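Local coordinates for 2-nitropropane dioxygenase (Streptomyces ansochromogenes, PDB 3BW2), which binds flavin mononucleotide and, as a nitroalkane-oxidising flavoenzyme, probably uses molecular oxygen to carry out the oxidative denitrification of alkyl nitronates, at residues L236-E245 against R329-L340; T151-V161 against G178-S186. All coordinates share one frame; numbering follows the deposited sequence.

Interaction 1. Residues L236-E245 against R329-L340; sequences LGTAFLATDE and RELPAGRLVEVL. With FMN (flavin mononucleotide), chain B.
Phe240, Ala333 and Leu336 carry the middle of this contact, where the short helix 238-241, at the phosphate-binding end of the TIM barrel, packs against the start of helix 333-350. A branch methyl of Leu336 sits over one face of the Phe240 ring, CD2 lying 4.0 Å from the ring centroid, a CH-pi contact offset toward the rim. Leu336 CD2 also comes within 3.6 Å of Thr243 CG2, chi1 of 173° swinging CG away from the backbone N. Val337 CG2 meets the same ring at its edge, 3.9 Å from Phe240 CZ, and Ala333 CB lies 4.1 Å from Phe240 CD1; Val31 of helix 25-33 also touches the ring. Tip to tip, Leu236 and Leu340 extend this apolar seam. Where the short helix begins, Gly237 N, Thr238 N and Thr238 OG1 hydrogen-bond the FMN phosphate. Polar bonds take over at the start of the longer helix: Asp244 N donates to Leu331 O from above the carbonyl plane. Glu245, bent at chi2 (81°), folds over the helix start, and Ala333 N reaches Glu245 OE1 at 2.8 Å in a nearly straight bond from above the carboxylate plane, while a water joins Glu245 OE2 to Gly334 N.

Interaction 2. Residues T151-V161 against G178-S186; sequences TATTPEEARAV and GHQGTHRDS. With FMN (flavin mononucleotide), chain B.
His183 and Glu157 hold this contact together, first through hydrogen bonds. The imidazole uses NE2 as donor to Thr151 O, 2.9 Å away, with the oxygen in the ring plane and the nitrogen in the carbonyl plane, which fixes how the ring is turned. The backbone of the same histidine is gripped as well: His183 N donates almost straight (170°) to Glu157 OE2 at 3.0 Å, from above the carboxylate plane. The other carboxylate oxygen, Glu157 OE1, faces its own segment and takes two bonds, from Thr153 N at 2.7 Å and from Thr153 OG1 at 2.8 Å. Two waters add bridges, one between Thr151 O and Gly181 O, the other from Glu157 OE2 weakly to Arg184 N.

All this happens at the C-terminal end of barrel strand 147-152, where the TIM-barrel chain turns into helix 155-163; Thr154 caps that helix, its OG1 accepting from Glu157 N. Segment 178-186 leaves the FMN pocket here, Gly178 CA being 3.7 Å from FMN C9, and the FMN-binding Gln172 takes Gly181 N through its OE1. With an alanine in place of Glu157, His183 N and both Thr153 donors are likely to lose their acceptor, and the imidazole its stacked carboxylate.

Stacking is the second kind of contact. Extended beyond CG (chi2 -179°), Glu157 runs across the ring in the opposite sense to His183, its carboxylate plane only 4° from that of the imidazole, and CB lies over the face, 3.7 Å from the centroid. Val161 CG2 meets the ring at its edge.

Van der Waals packing completes the contact toward the barrel mouth. Thr151 CG2 rests 3.8 Å from Gly181 CA, so close that a beta carbon on the glycine would collide with it. Thr153 OG1 touches Thr182 CG2 at 3.4 Å, while Thr182 OG1 turns to Arg273.

In the fold
From the N terminus, the chain has already laid down the first barrel strands when it reaches interaction 2. This contact closes a short loop of 16 residues, running from the end of helix 155-163 through strand 168-172, and joins the turn after barrel strand 147-152 to the chain following strand 178-179. Interaction 1 closes a longer excursion of 83 residues that includes strands 264-267 and 275-278 and helix 296-311; it ties the end of the last barrel strand, 233-236, and short helix 238-241 to the C-terminal helix 333-350. The two follow in series, neither nesting nor crossing. Their centres lie about 27 Å apart, with FMN between: interaction 2 comes up to the flavin ring, interaction 1 to the phosphate.

Interaction 1. Residues L236-E245 against R329-L340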
loop_
_atom_site.group_PDB
_atom_site.type_symbol
_atom_site.label_atom_id
_atom_site.label_comp_id
_atom_site.label_asym_id
_atom_site.label_seq_id
_atom_site.Cartn_x
_atom_site.Cartn_y
_atom_site.Cartn_z
ATOM N N LEU A 236 -9.007 5.084 12.170
ATOM C CA LEU A 236 -8.399 3.833 12.611
ATOM C C LEU A 236 -9.415 2.781 13.025
ATOM O O LEU A 236 -10.288 3.039 13.859
ATOM C CB LEU A 236 -7.482 4.091 13.809
ATOM C CG LEU A 236 -6.225 4.948 13.679
ATOM C CD1 LEU A 236 -6.557 6.351 13.197
ATOM C CD2 LEU A 236 -5.563 5.001 15.049
ATOM N N GLY A 237 -9.279 1.589 12.452
ATOM C CA GLY A 237 -10.162 0.495 12.797
ATOM C C GLY A 237 -9.428 -0.508 13.677
ATOM O O GLY A 237 -9.663 -0.580 14.884
ATOM N N THR A 238 -8.519 -1.264 13.069
ATOM C CA THR A 238 -7.749 -2.291 13.770
ATOM C C THR A 238 -7.134 -1.828 15.093
ATOM O O THR A 238 -7.135 -2.575 16.075
ATOM C CB THR A 238 -6.638 -2.863 12.852
ATOM O OG1 THR A 238 -7.238 -3.456 11.689
ATOM C CG2 THR A 238 -5.828 -3.930 13.586
ATOM N N ALA A 239 -6.615 -0.605 15.132
ATOM C CA ALA A 239 -6.020 -0.093 16.362
ATOM C C ALA A 239 -7.042 -0.078 17.508
ATOM O O ALA A 239 -6.692 -0.335 18.658
ATOM C CB ALA A 239 -5.457 1.309 16.134
ATOM N N PHE A 240 -8.304 0.207 17.196
ATOM C CA PHE A 240 -9.341 0.236 18.231
ATOM C C PHE A 240 -10.007 -1.124 18.453
ATOM O O PHE A 240 -10.629 -1.355 19.488
ATOM C CB PHE A 240 -10.403 1.282 17.885
ATOM C CG PHE A 240 -9.964 2.689 18.162
ATOM C CD1 PHE A 240 -9.864 3.150 19.472
ATOM C CD2 PHE A 240 -9.604 3.537 17.122
ATOM C CE1 PHE A 240 -9.411 4.439 19.746
ATOM C CE2 PHE A 240 -9.149 4.829 17.382
ATOM C CZ PHE A 240 -9.051 5.279 18.703
ATOM N N LEU A 241 -9.865 -2.018 17.480
ATOM C CA LEU A 241 -10.446 -3.360 17.559
ATOM C C LEU A 241 -9.882 -4.096 18.766
ATOM O O LEU A 241 -10.566 -4.896 19.409
ATOM C CB LEU A 241 -10.112 -4.139 16.280
ATOM C CG LEU A 241 -10.662 -5.553 16.072
ATOM C CD1 LEU A 241 -12.174 -5.521 16.034
ATOM C CD2 LEU A 241 -10.138 -6.103 14.755
ATOM N N ALA A 242 -8.628 -3.791 19.072
ATOM C CA ALA A 242 -7.902 -4.418 20.171
ATOM C C ALA A 242 -8.135 -3.820 21.563
ATOM O O ALA A 242 -7.673 -4.388 22.556
ATOM C CB ALA A 242 -6.403 -4.399 19.852
ATOM N N THR A 243 -8.837 -2.690 21.643
ATOM C CA THR A 243 -9.079 -2.046 22.934
ATOM C C THR A 243 -10.133 -2.768 23.767
ATOM O O THR A 243 -10.928 -3.552 23.246
ATOM C CB THR A 243 -9.487 -0.549 22.765
ATOM O OG1 THR A 243 -10.716 -0.449 22.036
ATOM C CG2 THR A 243 -8.409 0.215 22.020
ATOM N N ASP A 244 -10.140 -2.498 25.068
ATOM C CA ASP A 244 -11.082 -3.150 25.969
ATOM C C ASP A 244 -12.552 -2.905 25.641
ATOM O O ASP A 244 -13.357 -3.824 25.738
ATOM C CB ASP A 244 -10.794 -2.745 27.420
ATOM C CG ASP A 244 -9.414 -3.192 27.883
ATOM O OD1 ASP A 244 -8.903 -4.182 27.324
ATOM O OD2 ASP A 244 -8.843 -2.572 28.807
ATOM N N GLU A 245 -12.901 -1.682 25.243
ATOM C CA GLU A 245 -14.292 -1.359 24.911
ATOM C C GLU A 245 -14.775 -2.038 23.635
ATOM O O GLU A 245 -15.984 -2.140 23.402
ATOM C CB GLU A 245 -14.492 0.159 24.770
ATOM C CG GLU A 245 -14.376 0.938 26.074
ATOM C CD GLU A 245 -12.941 1.213 26.479
ATOM O OE1 GLU A 245 -12.010 0.702 25.813
ATOM O OE2 GLU A 245 -12.747 1.947 27.472
ATOM N N ARG A 329 -2.473 -2.575 20.281
ATOM C CA ARG A 329 -2.227 -2.417 21.710
ATOM C C ARG A 329 -3.522 -2.637 22.499
ATOM O O ARG A 329 -4.562 -2.073 22.170
ATOM C CB ARG A 329 -1.634 -1.025 21.974
ATOM C CG ARG A 329 -0.227 -0.865 21.398
ATOM C CD ARG A 329 0.384 0.512 21.648
ATOM N NE ARG A 329 -0.080 1.515 20.692
ATOM C CZ ARG A 329 0.498 2.701 20.521
ATOM N NH1 ARG A 329 1.563 3.028 21.245
ATOM N NH2 ARG A 329 0.024 3.553 19.615
ATOM N N GLU A 330 -3.449 -3.475 23.531
ATOM C CA GLU A 330 -4.612 -3.799 24.352
ATOM C C GLU A 330 -4.717 -2.952 25.613
ATOM O O GLU A 330 -4.027 -3.198 26.600
ATOM C CB GLU A 330 -4.579 -5.276 24.751
ATOM C CG GLU A 330 -4.532 -6.245 23.582
ATOM C CD GLU A 330 -4.328 -7.680 24.035
ATOM O OE1 GLU A 330 -3.313 -7.952 24.712
ATOM O OE2 GLU A 330 -5.180 -8.536 23.716
ATOM N N LEU A 331 -5.601 -1.965 25.578
ATOM C CA LEU A 331 -5.818 -1.075 26.708
ATOM C C LEU A 331 -7.121 -0.338 26.456
ATOM O O LEU A 331 -7.725 -0.511 25.401
ATOM C CB LEU A 331 -4.656 -0.083 26.823
ATOM C CG LEU A 331 -4.057 0.477 25.529
ATOM C CD1 LEU A 331 -5.123 1.106 24.671
ATOM C CD2 LEU A 331 -2.992 1.499 25.880
ATOM N N PRO A 332 -7.580 0.483 27.418
ATOM C CA PRO A 332 -8.834 1.219 27.212
ATOM C C PRO A 332 -8.704 2.131 25.995
ATOM O O PRO A 332 -7.639 2.707 25.756
ATOM C CB PRO A 332 -8.991 2.012 28.510
ATOM C CG PRO A 332 -8.304 1.133 29.526
ATOM C CD PRO A 332 -7.064 0.691 28.785
ATOM N N ALA A 333 -9.782 2.253 25.227
ATOM C CA ALA A 333 -9.771 3.094 24.035
ATOM C C ALA A 333 -9.377 4.534 24.360
ATOM O O ALA A 333 -8.663 5.179 23.588
ATOM C CB ALA A 333 -11.137 3.064 23.367
ATOM N N GLY A 334 -9.844 5.034 25.501
ATOM C CA GLY A 334 -9.514 6.392 25.897
ATOM C C GLY A 334 -8.017 6.576 26.091
ATOM O O GLY A 334 -7.458 7.615 25.735
ATOM N N ARG A 335 -7.362 5.567 26.655
ATOM C CA ARG A 335 -5.927 5.641 26.877
ATOM C C ARG A 335 -5.187 5.532 25.543
ATOM O O ARG A 335 -4.128 6.128 25.364
ATOM C CB ARG A 335 -5.475 4.531 27.836
ATOM C CG ARG A 335 -6.241 4.485 29.169
ATOM C CD ARG A 335 -6.402 5.863 29.823
ATOM N NE ARG A 335 -5.132 6.504 30.162
ATOM C CZ ARG A 335 -4.396 6.237 31.241
ATOM N NH1 ARG A 335 -4.788 5.326 32.125
ATOM N NH2 ARG A 335 -3.260 6.893 31.442
ATOM N N LEU A 336 -5.751 4.778 24.603
ATOM C CA LEU A 336 -5.130 4.630 23.285
ATOM C C LEU A 336 -5.147 5.974 22.557
ATOM O O LEU A 336 -4.208 6.316 21.837
ATOM C CB LEU A 336 -5.869 3.584 22.441
ATOM C CG LEU A 336 -5.390 3.475 20.987
ATOM C CD1 LEU A 336 -3.915 3.064 20.951
ATOM C CD2 LEU A 336 -6.249 2.467 20.239
ATOM N N VAL A 337 -6.226 6.731 22.737
ATOM C CA VAL A 337 -6.324 8.037 22.102
ATOM C C VAL A 337 -5.235 8.934 22.681
ATOM O O VAL A 337 -4.583 9.683 21.951
ATOM C CB VAL A 337 -7.706 8.682 22.342
ATOM C CG1 VAL A 337 -7.701 10.122 21.842
ATOM C CG2 VAL A 337 -8.788 7.876 21.617
ATOM N N GLU A 338 -5.031 8.839 23.997
ATOM C CA GLU A 338 -4.011 9.636 24.671
ATOM C C GLU A 338 -2.615 9.287 24.163
ATOM O O GLU A 338 -1.798 10.177 23.916
ATOM C CB GLU A 338 -4.083 9.424 26.188
ATOM C CG GLU A 338 -5.384 9.920 26.808
ATOM C CD GLU A 338 -5.488 9.612 28.295
ATOM O OE1 GLU A 338 -6.523 9.976 28.900
ATOM O OE2 GLU A 338 -4.540 9.012 28.855
ATOM N N VAL A 339 -2.339 7.995 24.006
ATOM C CA VAL A 339 -1.037 7.566 23.508
ATOM C C VAL A 339 -0.863 8.052 22.070
ATOM O O VAL A 339 0.187 8.583 21.706
ATOM C CB VAL A 339 -0.897 6.028 23.542
ATOM C CG1 VAL A 339 0.418 5.608 22.904
ATOM C CG2 VAL A 339 -0.960 5.536 24.976
ATOM N N LEU A 340 -1.891 7.869 21.247
ATOM C CA LEU A 340 -1.816 8.314 19.860
ATOM C C LEU A 340 -1.591 9.823 19.803
ATOM O O LEU A 340 -0.803 10.311 18.989
ATOM C CB LEU A 340 -3.098 7.942 19.107
ATOM C CG LEU A 340 -3.342 6.439 18.912
ATOM C CD1 LEU A 340 -4.737 6.206 18.341
ATOM C CD2 LEU A 340 -2.274 5.861 17.978
HETATM N N1 FMN B . -15.886 0.364 7.459
HETATM C C2 FMN B . -17.217 0.784 7.294
HETATM O O2 FMN B . -17.467 1.791 6.636
HETATM N N3 FMN B . -18.258 0.079 7.875
HETATM C C4 FMN B . -18.055 -1.056 8.644
HETATM O O4 FMN B . -19.023 -1.652 9.152
HETATM C C4A FMN B . -16.716 -1.491 8.837
HETATM N N5 FMN B . -16.436 -2.609 9.620
HETATM C C5A FMN B . -15.125 -3.037 9.848
HETATM C C6 FMN B . -14.891 -4.167 10.673
HETATM C C7 FMN B . -13.566 -4.653 10.952
HETATM C C7M FMN B . -13.420 -5.263 12.367
HETATM C C8 FMN B . -12.495 -3.882 10.367
HETATM C C8M FMN B . -11.120 -3.738 11.021
HETATM C C9 FMN B . -12.715 -2.756 9.512
HETATM C C9A FMN B . -14.037 -2.323 9.252
HETATM N N10 FMN B . -14.309 -1.196 8.431
HETATM C C10 FMN B . -15.637 -0.765 8.228
HETATM C "C1'" FMN B . -13.190 -0.527 7.630
HETATM C "C2'" FMN B . -12.758 0.744 8.406
HETATM O "O2'" FMN B . -13.652 1.799 8.086
HETATM C "C3'" FMN B . -11.324 1.235 8.009
HETATM O "O3'" FMN B . -11.352 1.462 6.600
HETATM C "C4'" FMN B . -10.198 0.235 8.319
HETATM O "O4'" FMN B . -10.395 -0.244 9.649
HETATM C "C5'" FMN B . -8.803 0.921 8.204
HETATM O "O5'" FMN B . -7.716 -0.001 8.497
HETATM P P FMN B . -7.067 -0.341 9.959
HETATM O O1P FMN B . -7.345 1.076 10.331
HETATM O O2P FMN B . -5.903 -0.758 9.078
HETATM O O3P FMN B . -8.224 -1.313 10.092
HETATM O O HOH W 1 -4.043 -0.427 19.488
HETATM O O HOH W 2 -11.446 4.182 27.700
#

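Interaction 2. Residues T151-V161 against G178-S186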
loop_
_atom_site.group_PDB
_atom_site.type_symbol
_atom_site.label_atom_id
_atom_site.label_comp_id
_atom_site.label_asym_id
_atom_site.label_seq_id
_atom_site.Cartn_x
_atom_site.Cartn_y
_atom_site.Cartn_z
ATOM N N THR A 151 -16.522 6.658 1.680
ATOM C CA THR A 151 -15.237 6.041 1.361
ATOM C C THR A 151 -14.996 5.949 -0.148
ATOM O O THR A 151 -15.924 5.720 -0.930
ATOM C CB THR A 151 -15.135 4.611 1.950
ATOM O OG1 THR A 151 -15.010 4.689 3.374
ATOM C CG2 THR A 151 -13.922 3.867 1.371
ATOM N N ALA A 152 -13.738 6.131 -0.541
ATOM C CA ALA A 152 -13.314 6.033 -1.933
ATOM C C ALA A 152 -11.971 5.310 -1.901
ATOM O O ALA A 152 -11.189 5.510 -0.974
ATOM C CB ALA A 152 -13.150 7.421 -2.545
ATOM N N THR A 153 -11.700 4.472 -2.897
ATOM C CA THR A 153 -10.438 3.738 -2.928
ATOM C C THR A 153 -9.545 4.154 -4.103
ATOM O O THR A 153 -8.415 3.677 -4.234
ATOM C CB THR A 153 -10.681 2.211 -2.988
ATOM O OG1 THR A 153 -11.342 1.872 -4.210
ATOM C CG2 THR A 153 -11.552 1.764 -1.807
ATOM N N THR A 154 -10.066 5.049 -4.943
ATOM C CA THR A 154 -9.348 5.561 -6.111
ATOM C C THR A 154 -9.684 7.037 -6.283
ATOM O O THR A 154 -10.670 7.532 -5.724
ATOM C CB THR A 154 -9.789 4.865 -7.420
ATOM O OG1 THR A 154 -11.171 5.165 -7.667
ATOM C CG2 THR A 154 -9.607 3.361 -7.329
ATOM N N PRO A 155 -8.869 7.767 -7.054
ATOM C CA PRO A 155 -9.203 9.181 -7.225
ATOM C C PRO A 155 -10.523 9.342 -7.986
ATOM O O PRO A 155 -11.244 10.322 -7.793
ATOM C CB PRO A 155 -7.984 9.745 -7.971
ATOM C CG PRO A 155 -7.375 8.544 -8.635
ATOM C CD PRO A 155 -7.545 7.454 -7.621
ATOM N N GLU A 156 -10.851 8.370 -8.832
ATOM C CA GLU A 156 -12.104 8.424 -9.584
ATOM C C GLU A 156 -13.276 8.347 -8.613
ATOM O O GLU A 156 -14.211 9.137 -8.695
ATOM C CB GLU A 156 -12.205 7.265 -10.583
ATOM C CG GLU A 156 -11.303 7.377 -11.803
ATOM C CD GLU A 156 -9.826 7.281 -11.458
ATOM O OE1 GLU A 156 -9.456 6.418 -10.630
ATOM O OE2 GLU A 156 -9.034 8.063 -12.029
ATOM N N GLU A 157 -13.226 7.387 -7.693
ATOM C CA GLU A 157 -14.292 7.240 -6.709
ATOM C C GLU A 157 -14.380 8.478 -5.819
ATOM O O GLU A 157 -15.474 8.898 -5.440
ATOM C CB GLU A 157 -14.069 5.985 -5.856
ATOM C CG GLU A 157 -14.231 4.688 -6.641
ATOM C CD GLU A 157 -14.036 3.444 -5.790
ATOM O OE1 GLU A 157 -13.466 3.556 -4.688
ATOM O OE2 GLU A 157 -14.440 2.349 -6.232
ATOM N N ALA A 158 -13.235 9.070 -5.492
ATOM C CA ALA A 158 -13.225 10.264 -4.653
ATOM C C ALA A 158 -13.924 11.421 -5.369
ATOM O O ALA A 158 -14.653 12.192 -4.743
ATOM C CB ALA A 158 -11.797 10.654 -4.297
ATOM N N ARG A 159 -13.702 11.544 -6.676
ATOM C CA ARG A 159 -14.345 12.603 -7.449
ATOM C C ARG A 159 -15.864 12.400 -7.419
ATOM O O ARG A 159 -16.626 13.367 -7.386
ATOM C CB ARG A 159 -13.847 12.593 -8.898
ATOM C CG ARG A 159 -12.428 13.118 -9.072
ATOM C CD ARG A 159 -12.021 13.107 -10.541
ATOM N NE ARG A 159 -10.733 13.757 -10.774
ATOM C CZ ARG A 159 -10.504 15.057 -10.599
ATOM N NH1 ARG A 159 -11.480 15.855 -10.188
ATOM N NH2 ARG A 159 -9.300 15.562 -10.844
ATOM N N ALA A 160 -16.287 11.137 -7.427
ATOM C CA ALA A 160 -17.706 10.791 -7.381
ATOM C C ALA A 160 -18.288 11.199 -6.030
ATOM O O ALA A 160 -19.423 11.667 -5.946
ATOM C CB ALA A 160 -17.887 9.291 -7.592
ATOM N N VAL A 161 -17.507 11.014 -4.971
ATOM C CA VAL A 161 -17.951 11.385 -3.634
ATOM C C VAL A 161 -18.170 12.899 -3.575
ATOM O O VAL A 161 -19.194 13.373 -3.076
ATOM C CB VAL A 161 -16.910 10.960 -2.560
ATOM C CG1 VAL A 161 -17.243 11.597 -1.216
ATOM C CG2 VAL A 161 -16.901 9.443 -2.427
ATOM N N GLY A 178 -10.748 -5.193 7.116
ATOM C CA GLY A 178 -12.159 -5.251 6.784
ATOM C C GLY A 178 -12.420 -5.042 5.303
ATOM O O GLY A 178 -11.521 -5.209 4.473
ATOM N N HIS A 179 -13.648 -4.662 4.966
ATOM C CA HIS A 179 -14.025 -4.471 3.568
ATOM C C HIS A 179 -13.470 -3.250 2.851
ATOM O O HIS A 179 -13.473 -2.138 3.383
ATOM C CB HIS A 179 -15.549 -4.436 3.423
ATOM C CG HIS A 179 -16.197 -5.783 3.487
ATOM N ND1 HIS A 179 -16.524 -6.398 4.676
ATOM C CD2 HIS A 179 -16.570 -6.638 2.506
ATOM C CE1 HIS A 179 -17.074 -7.573 4.424
ATOM N NE2 HIS A 179 -17.114 -7.743 3.115
ATOM N N GLN A 180 -12.999 -3.472 1.628
ATOM C CA GLN A 180 -12.508 -2.386 0.797
ATOM C C GLN A 180 -13.794 -1.668 0.408
ATOM O O GLN A 180 -14.772 -2.319 0.027
ATOM C CB GLN A 180 -11.822 -2.934 -0.453
ATOM C CG GLN A 180 -10.381 -3.349 -0.235
ATOM C CD GLN A 180 -9.495 -2.159 0.062
ATOM O OE1 GLN A 180 -9.010 -1.991 1.182
ATOM N NE2 GLN A 180 -9.291 -1.310 -0.944
ATOM N N GLY A 181 -13.796 -0.341 0.511
ATOM C CA GLY A 181 -14.981 0.430 0.179
ATOM C C GLY A 181 -15.151 0.793 -1.289
ATOM O O GLY A 181 -15.572 1.906 -1.609
ATOM N N THR A 182 -14.816 -0.134 -2.184
ATOM C CA THR A 182 -14.972 0.110 -3.618
ATOM C C THR A 182 -16.465 0.312 -3.899
ATOM O O THR A 182 -17.311 -0.336 -3.284
ATOM C CB THR A 182 -14.455 -1.085 -4.447
ATOM O OG1 THR A 182 -15.000 -2.293 -3.917
ATOM C CG2 THR A 182 -12.941 -1.165 -4.400
ATOM N N HIS A 183 -16.789 1.210 -4.823
ATOM C CA HIS A 183 -18.185 1.503 -5.137
ATOM C C HIS A 183 -18.850 0.386 -5.932
ATOM O O HIS A 183 -20.076 0.255 -5.936
ATOM C CB HIS A 183 -18.276 2.837 -5.886
ATOM C CG HIS A 183 -17.758 4.000 -5.096
ATOM N ND1 HIS A 183 -17.741 5.288 -5.585
ATOM C CD2 HIS A 183 -17.239 4.068 -3.846
ATOM C CE1 HIS A 183 -17.232 6.099 -4.674
ATOM N NE2 HIS A 183 -16.919 5.383 -3.609
ATOM N N ARG A 184 -18.028 -0.413 -6.595
ATOM C CA ARG A 184 -18.481 -1.554 -7.381
ATOM C C ARG A 184 -17.388 -2.614 -7.304
ATOM O O ARG A 184 -16.207 -2.294 -7.425
ATOM C CB ARG A 184 -18.707 -1.149 -8.839
ATOM C CG ARG A 184 -20.077 -0.552 -9.117
ATOM C CD ARG A 184 -20.179 -0.056 -10.556
ATOM N NE ARG A 184 -19.731 -1.059 -11.522
ATOM C CZ ARG A 184 -20.344 -2.217 -11.750
ATOM N NH1 ARG A 184 -21.448 -2.533 -11.082
ATOM N NH2 ARG A 184 -19.851 -3.064 -12.648
ATOM N N ASP A 185 -17.773 -3.869 -7.091
ATOM C CA ASP A 185 -16.792 -4.944 -6.993
ATOM C C ASP A 185 -16.721 -5.797 -8.249
ATOM O O ASP A 185 -17.740 -6.257 -8.755
ATOM C CB ASP A 185 -17.098 -5.850 -5.793
ATOM C CG ASP A 185 -16.138 -7.033 -5.693
ATOM O OD1 ASP A 185 -14.918 -6.825 -5.853
ATOM O OD2 ASP A 185 -16.600 -8.170 -5.449
ATOM N N SER A 186 -15.504 -6.003 -8.742
ATOM C CA SER A 186 -15.277 -6.824 -9.925
ATOM C C SER A 186 -13.903 -7.475 -9.840
ATOM O O SER A 186 -13.007 -6.982 -9.150
ATOM C CB SER A 186 -15.359 -5.980 -11.199
ATOM O OG SER A 186 -14.344 -4.993 -11.215
HETATM N N1 FMN B . -15.886 0.364 7.459
HETATM C C2 FMN B . -17.217 0.784 7.294
HETATM O O2 FMN B . -17.467 1.791 6.636
HETATM N N3 FMN B . -18.258 0.079 7.875
HETATM C C4 FMN B . -18.055 -1.056 8.644
HETATM O O4 FMN B . -19.023 -1.652 9.152
HETATM C C4A FMN B . -16.716 -1.491 8.837
HETATM N N5 FMN B . -16.436 -2.609 9.620
HETATM C C5A FMN B . -15.125 -3.037 9.848
HETATM C C6 FMN B . -14.891 -4.167 10.673
HETATM C C7 FMN B . -13.566 -4.653 10.952
HETATM C C7M FMN B . -13.420 -5.263 12.367
HETATM C C8 FMN B . -12.495 -3.882 10.367
HETATM C C8M FMN B . -11.120 -3.738 11.021
HETATM C C9 FMN B . -12.715 -2.756 9.512
HETATM C C9A FMN B . -14.037 -2.323 9.252
HETATM N N10 FMN B . -14.309 -1.196 8.431
HETATM C C10 FMN B . -15.637 -0.765 8.228
HETATM C "C1'" FMN B . -13.190 -0.527 7.630
HETATM C "C2'" FMN B . -12.758 0.744 8.406
HETATM O "O2'" FMN B . -13.652 1.799 8.086
HETATM C "C3'" FMN B . -11.324 1.235 8.009
HETATM O "O3'" FMN B . -11.352 1.462 6.600
HETATM C "C4'" FMN B . -10.198 0.235 8.319
HETATM O "O4'" FMN B . -10.395 -0.244 9.649
HETATM C "C5'" FMN B . -8.803 0.921 8.204
HETATM O "O5'" FMN B . -7.716 -0.001 8.497
HETATM P P FMN B . -7.067 -0.341 9.959
HETATM O O1P FMN B . -7.345 1.076 10.331
HETATM O O2P FMN B . -5.903 -0.758 9.078
HETATM O O3P FMN B . -8.224 -1.313 10.092
HETATM O O HOH W 3 -17.565 3.118 -0.290
HETATM O O HOH W 4 -15.917 1.203 -8.125
#